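Local coordinates for esterase YbfF (PDB 3BF7), which probably hydrolyses ester or thioester bonds, as an alpha/beta hydrolase that carries a helical cap, at residues 48-51 / 52-55; 70-73 / 74-78; 112-116 / 117-121; 154-157 / 158-161; 241-244 / 245-248. The protein carries 1 engineered substitution. All blocks are in the same frame, centred on the assembly; numbering follows the deposited sequence.

In the fold
Interactions 1 and 3 are buried loop contacts, each following a strand of the central sheet, whereas 2, 4 and 5 lie along helices. Of these, 2 and 5 are partly buried, with one flank of the helix on the sheet, and 4 sits at the surface. Each loop holds a polar grip: a carboxylate receives a backbone N-H in interaction 1 and a tyrosine hydroxyl does so in interaction 3, joined there by apolar packing on the ring. The helical turns add a water bridge (70-78) or a salt bridge (241-248). Interactions 1 and 2 meet directly, through Arg51 NE and Asp70 OD1 at 2.7 Å. Interactions 3 and 5 approach without touching, their nearest atoms about 4 Å apart.

Interaction 1: residues 48-51 / 52-55; sequences VDVR and NHGL. Engineered in segment 48-51: Val50 (natural residue Met).
With chi1 at -91°, Asp49 sends its carboxylate across the start of the loop to the backbone of Gly54 and Leu55; His53, its CG anti to the carbonyl carbon (chi1 -64°), lays its ring alongside Val50. Leu55 N donates to Asp49 OD2 at 2.9 Å, in a nearly straight bond that arrives from well above the carboxylate plane. The other oxygen, OD1, takes the N-H of Leu29, so the two branches tie separate loops together. Gly54 CA lies 3.5 Å from Asp49 OD2, and a side chain on Gly54 would run into Asp49 CG; the positive phi there favours glycine as well. An alanine in place of Asp49 is likely to leave the N-H groups of Leu55 and Leu29 without their shared acceptor and the loop less firmly closed. Between these points the chain reverses in a type II beta turn from Val50 to His53, just after strand 45-48 of the alpha/beta hydrolase sheet, and His53 N closes it on Val50 O at 3.0 Å. The carbonyl of Arg51 faces the edge of the imidazole, with Arg51 O only 2.9 Å from His53 CD2. Beside that edge, CB and CG1 of the engineered Val50 (methionine in the natural protein) each lie 4.1 Å from His53 CD2. Arg51 itself leads off from the turn to a salt bridge with Asp70.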
# COMPACT_ATOMS: atom_id res chain seq x y z
N VAL A 48 4.07 -0.89 8.31
CA VAL A 48 3.10 -0.04 8.99
C VAL A 48 1.65 -0.35 8.68
O VAL A 48 1.32 -0.92 7.63
CB VAL A 48 3.30 1.46 8.62
CG1 VAL A 48 4.76 1.84 8.72
CG2 VAL A 48 2.77 1.74 7.21
N ASP A 49 0.79 0.01 9.62
CA ASP A 49 -0.65 -0.08 9.41
C ASP A 49 -0.99 1.37 9.06
O ASP A 49 -0.66 2.29 9.83
CB ASP A 49 -1.41 -0.45 10.68
CG ASP A 49 -1.60 -1.95 10.85
OD1 ASP A 49 -1.67 -2.69 9.84
OD2 ASP A 49 -1.70 -2.39 12.02
N VAL A 50 -1.60 1.59 7.91
CA VAL A 50 -2.00 2.94 7.53
C VAL A 50 -3.11 3.38 8.49
O VAL A 50 -3.79 2.54 9.07
CB VAL A 50 -2.52 2.95 6.07
CG1 VAL A 50 -3.11 4.31 5.71
CG2 VAL A 50 -1.38 2.60 5.12
N ARG A 51 -3.27 4.69 8.68
CA ARG A 51 -4.33 5.16 9.57
C ARG A 51 -5.65 4.53 9.12
O ARG A 51 -5.86 4.28 7.93
CB ARG A 51 -4.45 6.69 9.54
CG ARG A 51 -4.76 7.29 8.18
CD ARG A 51 -5.20 8.75 8.31
NE ARG A 51 -4.20 9.57 8.98
CZ ARG A 51 -4.44 10.76 9.51
NH1 ARG A 51 -5.65 11.30 9.46
NH2 ARG A 51 -3.46 11.42 10.11
N ASN A 52 -6.51 4.24 10.09
CA ASN A 52 -7.81 3.64 9.83
C ASN A 52 -7.76 2.20 9.34
O ASN A 52 -8.77 1.67 8.86
CB ASN A 52 -8.61 4.51 8.86
CG ASN A 52 -8.98 5.86 9.45
OD1 ASN A 52 -8.75 6.91 8.85
ND2 ASN A 52 -9.55 5.83 10.65
N HIS A 53 -6.59 1.58 9.47
CA HIS A 53 -6.40 0.18 9.08
C HIS A 53 -5.68 -0.56 10.21
O HIS A 53 -5.01 0.06 11.04
CB HIS A 53 -5.57 0.05 7.80
CG HIS A 53 -6.23 0.64 6.59
ND1 HIS A 53 -6.78 -0.12 5.58
CD2 HIS A 53 -6.44 1.93 6.25
CE1 HIS A 53 -7.31 0.68 4.67
NE2 HIS A 53 -7.12 1.93 5.05
N GLY A 54 -5.81 -1.89 10.21
CA GLY A 54 -5.14 -2.71 11.21
C GLY A 54 -5.34 -2.20 12.62
O GLY A 54 -6.48 -1.96 13.03
N LEU A 55 -4.25 -2.05 13.35
CA LEU A 55 -4.33 -1.56 14.72
C LEU A 55 -3.77 -0.15 14.85
O LEU A 55 -3.35 0.26 15.93
CB LEU A 55 -3.64 -2.54 15.68
CG LEU A 55 -4.40 -3.86 15.88
CD1 LEU A 55 -3.58 -4.81 16.73
CD2 LEU A 55 -5.77 -3.61 16.52

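Interaction 2: residues 70-73 / 74-78; sequences DLVD and TLDAL
Residues 70-73 and 74-78 form consecutive turns of helix 64-78, joined by i to i+4 bonds such as Leu75 N to Leu71 O at 2.9 Å and Ala77 N to Asp73 O at 3.0 Å. One carbonyl is gripped twice. Asp70 O takes the backbone N of Thr74 at 2.9 Å and also its hydroxyl, OG1, at 2.8 Å, the two donors coming from opposite faces of the carbonyl plane. A chi1 of -62° sets OG1 beside the backbone N of Thr74 and so turns it back along the helix; Leu3 N bonds to the same hydroxyl. On another side, a water donates to Asp73 OD1 (2.8 Å) and to Asp76 OD2 (2.6 Å), spanning two like-charged groups and probably easing their repulsion. Both have further partners: Asp73 OD2 meets the Met1 amino group, and Asp76 OD1 forms a salt bridge with Arg105. Val72 runs alongside Asp76, with CG1 3.9 Å from OD2. Leu71 and Leu75 meanwhile reach strands 19-22 and 83-88, as in the amphipathic helices that pack on the sheet of an alpha/beta hydrolase.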
# COMPACT_ATOMS: atom_id res chain seq x y z
N ASP A 70 1.90 11.04 8.40
CA ASP A 70 1.93 9.91 9.32
C ASP A 70 3.25 9.17 9.16
O ASP A 70 3.83 8.70 10.14
CB ASP A 70 0.78 8.94 9.04
CG ASP A 70 -0.58 9.50 9.38
OD1 ASP A 70 -1.58 8.86 8.97
OD2 ASP A 70 -0.68 10.54 10.06
N LEU A 71 3.72 9.05 7.92
CA LEU A 71 4.97 8.36 7.66
C LEU A 71 6.13 9.15 8.28
O LEU A 71 7.04 8.56 8.87
CB LEU A 71 5.18 8.17 6.15
CG LEU A 71 4.15 7.25 5.46
CD1 LEU A 71 4.42 7.18 3.97
CD2 LEU A 71 4.21 5.85 6.07
N VAL A 72 6.09 10.47 8.17
CA VAL A 72 7.13 11.30 8.76
C VAL A 72 7.11 11.15 10.29
O VAL A 72 8.15 10.98 10.92
CB VAL A 72 6.95 12.80 8.41
CG1 VAL A 72 7.98 13.64 9.16
CG2 VAL A 72 7.10 13.00 6.92
N ASP A 73 5.92 11.22 10.88
CA ASP A 73 5.78 11.09 12.32
C ASP A 73 6.28 9.74 12.80
O ASP A 73 6.85 9.62 13.90
CB ASP A 73 4.33 11.27 12.76
CG ASP A 73 3.81 12.67 12.53
OD1 ASP A 73 4.63 13.61 12.51
OD2 ASP A 73 2.58 12.83 12.40
N THR A 74 6.06 8.71 11.99
CA THR A 74 6.48 7.37 12.33
C THR A 74 8.01 7.26 12.26
O THR A 74 8.63 6.64 13.13
CB THR A 74 5.80 6.34 11.40
OG1 THR A 74 4.38 6.41 11.60
CG2 THR A 74 6.28 4.93 11.71
N LEU A 75 8.61 7.87 11.25
CA LEU A 75 10.07 7.85 11.13
C LEU A 75 10.67 8.59 12.31
O LEU A 75 11.67 8.15 12.88
CB LEU A 75 10.53 8.53 9.83
CG LEU A 75 10.29 7.85 8.48
CD1 LEU A 75 10.92 8.71 7.39
CD2 LEU A 75 10.89 6.45 8.47
N ASP A 76 10.07 9.72 12.69
CA ASP A 76 10.57 10.50 13.81
C ASP A 76 10.50 9.68 15.10
O ASP A 76 11.41 9.72 15.93
CB ASP A 76 9.76 11.79 13.99
CG ASP A 76 10.06 12.83 12.92
OD1 ASP A 76 11.09 12.70 12.22
OD2 ASP A 76 9.28 13.79 12.79
N ALA A 77 9.41 8.94 15.26
CA ALA A 77 9.21 8.11 16.44
C ALA A 77 10.28 7.03 16.57
O ALA A 77 10.66 6.65 17.67
CB ALA A 77 7.83 7.47 16.40
N LEU A 78 10.76 6.54 15.43
CA LEU A 78 11.78 5.50 15.41
C LEU A 78 13.17 6.07 15.24
O LEU A 78 14.16 5.34 15.19
CB LEU A 78 11.50 4.50 14.28
CG LEU A 78 10.15 3.78 14.35
CD1 LEU A 78 10.02 2.84 13.16
CD2 LEU A 78 10.05 3.00 15.66
O HOH W 1 6.94 14.25 13.87

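Interaction 3: residues 112-116 / 117-121; sequences IDIAP and VDYHV
One side-chain hydrogen bond spans the loop: Tyr119 doubles back so that its hydroxyl receives the N-H of Ala115, with Ala115 N 3.0 Å from Tyr119 OH and an N-H...O angle of 141°. The same OH is bonded to the carbonyl oxygen of Tyr208, so the phenol bridges two loops. A weak backbone bond, Val117 N to Ala115 O at 2.8 Å, closes an inverse gamma turn around Pro116. Further on, Asp118 OD1 takes His120 N at 2.9 Å in an Asx turn, and Asp118 CG rests over the middle of the His120 imidazole.

The apolar contacts pin the Tyr119 ring at its rim and on a face. Ile114 CD1 comes to the ring edge near its plane, 3.8 Å from Tyr119 CE2, while Val117 CG2 stands above one face, displaced toward the rim. That methyl, placed between its own backbone N and carbonyl carbon by a chi1 of -60°, also touches Ala115 CB at 4.0 Å.

Aromatic and cation-pi partners add to this: Tyr208 and Tyr213 meet Tyr119 edge-to-face, and Arg123 makes a cation-pi contact. The loop follows strand 106-112 and carries Asp113, whose OD1 is hydrogen-bonded to His234 ND1; together with Ser89 these residues are consistent with the Ser-His-Asp catalytic triad of an alpha/beta hydrolase.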
# COMPACT_ATOMS: atom_id res chain seq x y z
N ILE A 112 3.79 0.00 -6.15
CA ILE A 112 3.24 -1.22 -6.74
C ILE A 112 1.81 -1.03 -7.22
O ILE A 112 0.92 -0.64 -6.45
CB ILE A 112 3.31 -2.39 -5.72
CG1 ILE A 112 4.75 -2.54 -5.21
CG2 ILE A 112 2.86 -3.68 -6.38
CD1 ILE A 112 4.92 -3.59 -4.13
N ASP A 113 1.61 -1.31 -8.51
CA ASP A 113 0.36 -1.19 -9.24
C ASP A 113 -0.49 0.01 -8.85
O ASP A 113 -1.63 -0.12 -8.39
CB ASP A 113 -0.48 -2.47 -9.16
CG ASP A 113 -1.41 -2.61 -10.35
OD1 ASP A 113 -2.63 -2.80 -10.16
OD2 ASP A 113 -0.91 -2.50 -11.50
N ILE A 114 0.07 1.18 -9.11
CA ILE A 114 -0.59 2.43 -8.79
C ILE A 114 0.05 3.58 -9.57
O ILE A 114 1.24 3.55 -9.88
CB ILE A 114 -0.49 2.71 -7.26
CG1 ILE A 114 -1.37 3.90 -6.87
CG2 ILE A 114 0.96 2.95 -6.87
CD1 ILE A 114 -2.85 3.65 -7.03
N ALA A 115 -0.77 4.58 -9.90
CA ALA A 115 -0.30 5.76 -10.61
C ALA A 115 -0.76 6.98 -9.81
O ALA A 115 -1.78 6.92 -9.12
CB ALA A 115 -0.87 5.81 -12.02
N PRO A 116 0.00 8.08 -9.88
CA PRO A 116 -0.36 9.30 -9.15
C PRO A 116 -1.43 10.06 -9.92
O PRO A 116 -1.18 11.10 -10.53
CB PRO A 116 0.97 10.06 -9.08
CG PRO A 116 1.62 9.69 -10.38
CD PRO A 116 1.33 8.21 -10.50
N VAL A 117 -2.64 9.51 -9.87
CA VAL A 117 -3.78 10.08 -10.57
C VAL A 117 -5.08 9.84 -9.81
O VAL A 117 -5.17 8.94 -8.98
CB VAL A 117 -3.96 9.42 -11.97
CG1 VAL A 117 -2.72 9.64 -12.82
CG2 VAL A 117 -4.25 7.92 -11.81
N ASP A 118 -6.07 10.68 -10.11
CA ASP A 118 -7.40 10.54 -9.54
C ASP A 118 -8.09 9.62 -10.56
O ASP A 118 -8.28 10.01 -11.71
CB ASP A 118 -8.11 11.89 -9.50
CG ASP A 118 -9.49 11.82 -8.87
OD1 ASP A 118 -10.08 10.72 -8.81
OD2 ASP A 118 -9.99 12.89 -8.44
N TYR A 119 -8.45 8.41 -10.15
CA TYR A 119 -9.07 7.48 -11.09
C TYR A 119 -10.51 7.83 -11.46
O TYR A 119 -11.04 7.31 -12.44
CB TYR A 119 -8.97 6.05 -10.54
CG TYR A 119 -7.56 5.52 -10.54
CD1 TYR A 119 -6.95 5.08 -11.72
CD2 TYR A 119 -6.81 5.47 -9.36
CE1 TYR A 119 -5.64 4.59 -11.72
CE2 TYR A 119 -5.51 4.99 -9.35
CZ TYR A 119 -4.93 4.55 -10.53
OH TYR A 119 -3.64 4.05 -10.51
N HIS A 120 -11.14 8.70 -10.67
CA HIS A 120 -12.50 9.15 -10.96
C HIS A 120 -13.52 8.04 -11.21
O HIS A 120 -14.35 8.15 -12.12
CB HIS A 120 -12.49 10.09 -12.18
CG HIS A 120 -11.84 11.41 -11.93
ND1 HIS A 120 -12.34 12.32 -11.02
CD2 HIS A 120 -10.75 11.99 -12.48
CE1 HIS A 120 -11.58 13.41 -11.02
NE2 HIS A 120 -10.61 13.23 -11.91
N VAL A 121 -13.46 6.99 -10.41
CA VAL A 121 -14.41 5.88 -10.53
C VAL A 121 -14.63 5.27 -9.16
O VAL A 121 -13.84 5.49 -8.24
CB VAL A 121 -13.89 4.74 -11.46
CG1 VAL A 121 -13.75 5.23 -12.89
CG2 VAL A 121 -12.56 4.20 -10.93

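Interaction 4: residues 154-157 / 158-161; sequences NEEG and VIQF
Glu155 stands at the N-cap of helix 156-163, and its carbonyl starts the helical bonding by accepting Ile159 N at 3.1 Å in the carbonyl plane, with a weak second bond from Val158 N, before Gln160 N to Glu156 O, at 2.9 Å, continues the series. This first turn belongs to the region inserted between strands 106-112 and 198-201 of the sheet, consistent with the helical cap of an alpha/beta hydrolase. Glu155 uses its CB rather than its acid, laying it against Val158 CG2 at 3.7 Å before the chain bends off at chi2. Glu156 does the reverse: with CG anti to the backbone N (chi1 -173°) and a bend at the next bond, the carboxylate is brought alongside the side chains of the next turn. There Glu156 OE2 lies 4.0 Å from the Ile159 methyl CD1, and OE1 forms a salt bridge with Arg150. Gln160 packs through its aliphatic part, with CG 3.3 Å from Glu156 O, and its amide plane is inclined 38° to the Glu156 carboxylate. The carboxylates of Glu155 and Glu156, at the helix start, would probably be favoured by the helix dipole. Ile159 also touches Arg150 and Leu153, while Val158 and Phe161 both reach Trp235, in a loop outside the helix. At the end of the turn, Phe161 CB comes to 3.4 Å from Gly157 O.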
# COMPACT_ATOMS: atom_id res chain seq x y z
N ASN A 154 -16.91 -12.65 -6.28
CA ASN A 154 -16.55 -13.94 -6.85
C ASN A 154 -15.05 -14.14 -7.00
O ASN A 154 -14.61 -15.11 -7.62
CB ASN A 154 -17.26 -14.14 -8.19
CG ASN A 154 -18.75 -14.38 -8.02
OD1 ASN A 154 -19.52 -13.45 -7.79
ND2 ASN A 154 -19.15 -15.64 -8.10
N GLU A 155 -14.28 -13.23 -6.42
CA GLU A 155 -12.82 -13.32 -6.45
C GLU A 155 -12.39 -13.81 -5.07
O GLU A 155 -12.31 -13.02 -4.13
CB GLU A 155 -12.20 -11.96 -6.75
CG GLU A 155 -12.04 -11.63 -8.23
CD GLU A 155 -13.36 -11.49 -8.97
OE1 GLU A 155 -13.32 -11.23 -10.20
OE2 GLU A 155 -14.43 -11.63 -8.34
N GLU A 156 -12.13 -15.11 -4.95
CA GLU A 156 -11.74 -15.69 -3.68
C GLU A 156 -10.50 -15.03 -3.07
O GLU A 156 -10.41 -14.88 -1.85
CB GLU A 156 -11.49 -17.20 -3.84
CG GLU A 156 -11.23 -17.93 -2.53
CD GLU A 156 -12.44 -17.96 -1.62
OE1 GLU A 156 -12.28 -18.29 -0.42
OE2 GLU A 156 -13.56 -17.66 -2.09
N GLY A 157 -9.55 -14.64 -3.91
CA GLY A 157 -8.35 -13.99 -3.42
C GLY A 157 -8.66 -12.69 -2.70
O GLY A 157 -8.07 -12.38 -1.67
N VAL A 158 -9.59 -11.92 -3.25
CA VAL A 158 -9.98 -10.65 -2.65
C VAL A 158 -10.67 -10.91 -1.32
O VAL A 158 -10.42 -10.22 -0.33
CB VAL A 158 -10.92 -9.86 -3.59
CG1 VAL A 158 -11.40 -8.59 -2.89
CG2 VAL A 158 -10.20 -9.50 -4.88
N ILE A 159 -11.55 -11.90 -1.30
CA ILE A 159 -12.26 -12.25 -0.08
C ILE A 159 -11.29 -12.62 1.04
O ILE A 159 -11.40 -12.12 2.16
CB ILE A 159 -13.24 -13.42 -0.32
CG1 ILE A 159 -14.37 -12.96 -1.24
CG2 ILE A 159 -13.79 -13.93 1.00
CD1 ILE A 159 -15.32 -14.07 -1.66
N GLN A 160 -10.32 -13.48 0.73
CA GLN A 160 -9.35 -13.89 1.74
C GLN A 160 -8.48 -12.73 2.21
O GLN A 160 -8.12 -12.65 3.38
CB GLN A 160 -8.49 -15.04 1.21
CG GLN A 160 -9.29 -16.30 0.94
CD GLN A 160 -9.99 -16.84 2.18
OE1 GLN A 160 -11.07 -17.43 2.09
NE2 GLN A 160 -9.38 -16.65 3.34
N PHE A 161 -8.14 -11.82 1.29
CA PHE A 161 -7.34 -10.65 1.63
C PHE A 161 -8.11 -9.80 2.64
O PHE A 161 -7.56 -9.41 3.68
CB PHE A 161 -7.06 -9.84 0.36
CG PHE A 161 -6.73 -8.40 0.61
CD1 PHE A 161 -5.55 -8.04 1.27
CD2 PHE A 161 -7.60 -7.40 0.19
CE1 PHE A 161 -5.26 -6.69 1.50
CE2 PHE A 161 -7.31 -6.06 0.42
CZ PHE A 161 -6.14 -5.71 1.08

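Interaction 5: residues 241-244 / 245-248; sequences PDAV and LRAI
Arg246 folds back along its helix to reach Asp242, one turn earlier. Its CB and CG pass the carbonyl of Asp242, CG coming to 3.2 Å from Asp242 O, before a bend at chi3 (-62°) swings the guanidinium over the preceding turn. There CZ lies 3.8 Å from Ala243 CA, which sits under one face of the flat group toward its rim. NH2 touches Ala243 CB at 3.7 Å, and NH1 ends the chain in a salt bridge, 3.0 Å from Asp242 OD2. The oxygen lies close to the guanidinium plane, but NH1 approaches Asp242 OD2 from above the carboxylate plane, the two groups being turned 66° apart. This polar pair rides the exposed flank of helix 241-253, the C-terminal helix of the alpha/beta hydrolase fold, whose other flank lies on strand 198-201 and helix 33-39. On that buried flank Ile248 CD1 meets Val244 CG1 at 3.7 Å, and both side chains touch Ile201. Cutting Ile248 back to an alanine is likely to open a gap beside Val244 and Ile201, leaving Val244 CG1 without the methyl it packs on. Leu245 CG, in turn, lies 3.4 Å from Pro241 O and its side chain reaches Leu35 and Asp38.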
# COMPACT_ATOMS: atom_id res chain seq x y z
N PRO A 241 5.28 -12.72 -6.13
CA PRO A 241 6.26 -12.09 -5.24
C PRO A 241 7.70 -12.16 -5.73
O PRO A 241 8.46 -11.20 -5.57
CB PRO A 241 6.05 -12.82 -3.92
CG PRO A 241 5.56 -14.17 -4.34
CD PRO A 241 4.58 -13.82 -5.44
N ASP A 242 8.08 -13.28 -6.33
CA ASP A 242 9.45 -13.43 -6.83
C ASP A 242 9.76 -12.40 -7.91
O ASP A 242 10.80 -11.75 -7.88
CB ASP A 242 9.66 -14.85 -7.37
CG ASP A 242 8.73 -15.18 -8.51
OD1 ASP A 242 7.49 -15.02 -8.36
OD2 ASP A 242 9.22 -15.62 -9.57
N ALA A 243 8.85 -12.24 -8.87
CA ALA A 243 9.05 -11.28 -9.95
C ALA A 243 9.11 -9.86 -9.39
O ALA A 243 9.89 -9.04 -9.84
CB ALA A 243 7.92 -11.40 -10.97
N VAL A 244 8.27 -9.58 -8.39
CA VAL A 244 8.26 -8.26 -7.79
C VAL A 244 9.58 -8.01 -7.08
O VAL A 244 10.17 -6.94 -7.21
CB VAL A 244 7.08 -8.12 -6.79
CG1 VAL A 244 7.20 -6.81 -6.02
CG2 VAL A 244 5.76 -8.15 -7.55
N LEU A 245 10.06 -9.00 -6.33
CA LEU A 245 11.33 -8.86 -5.63
C LEU A 245 12.52 -8.72 -6.57
O LEU A 245 13.45 -7.98 -6.28
CB LEU A 245 11.54 -10.04 -4.67
CG LEU A 245 10.70 -9.95 -3.39
CD1 LEU A 245 10.70 -11.30 -2.69
CD2 LEU A 245 11.25 -8.86 -2.47
N ARG A 246 12.49 -9.41 -7.71
CA ARG A 246 13.59 -9.28 -8.66
C ARG A 246 13.64 -7.84 -9.16
O ARG A 246 14.72 -7.26 -9.30
CB ARG A 246 13.40 -10.24 -9.85
CG ARG A 246 13.60 -11.71 -9.51
CD ARG A 246 13.91 -12.53 -10.76
NE ARG A 246 12.81 -12.51 -11.73
CZ ARG A 246 11.73 -13.29 -11.66
NH1 ARG A 246 11.60 -14.17 -10.68
NH2 ARG A 246 10.78 -13.18 -12.58
N ALA A 247 12.47 -7.26 -9.43
CA ALA A 247 12.40 -5.88 -9.91
C ALA A 247 12.87 -4.92 -8.82
O ALA A 247 13.63 -3.99 -9.09
CB ALA A 247 10.98 -5.55 -10.34
N ILE A 248 12.42 -5.14 -7.60
CA ILE A 248 12.81 -4.29 -6.49
C ILE A 248 14.31 -4.31 -6.27
O ILE A 248 14.94 -3.25 -6.19
CB ILE A 248 12.09 -4.72 -5.18
CG1 ILE A 248 10.60 -4.37 -5.27
CG2 ILE A 248 12.72 -4.03 -3.97
CD1 ILE A 248 9.77 -4.89 -4.11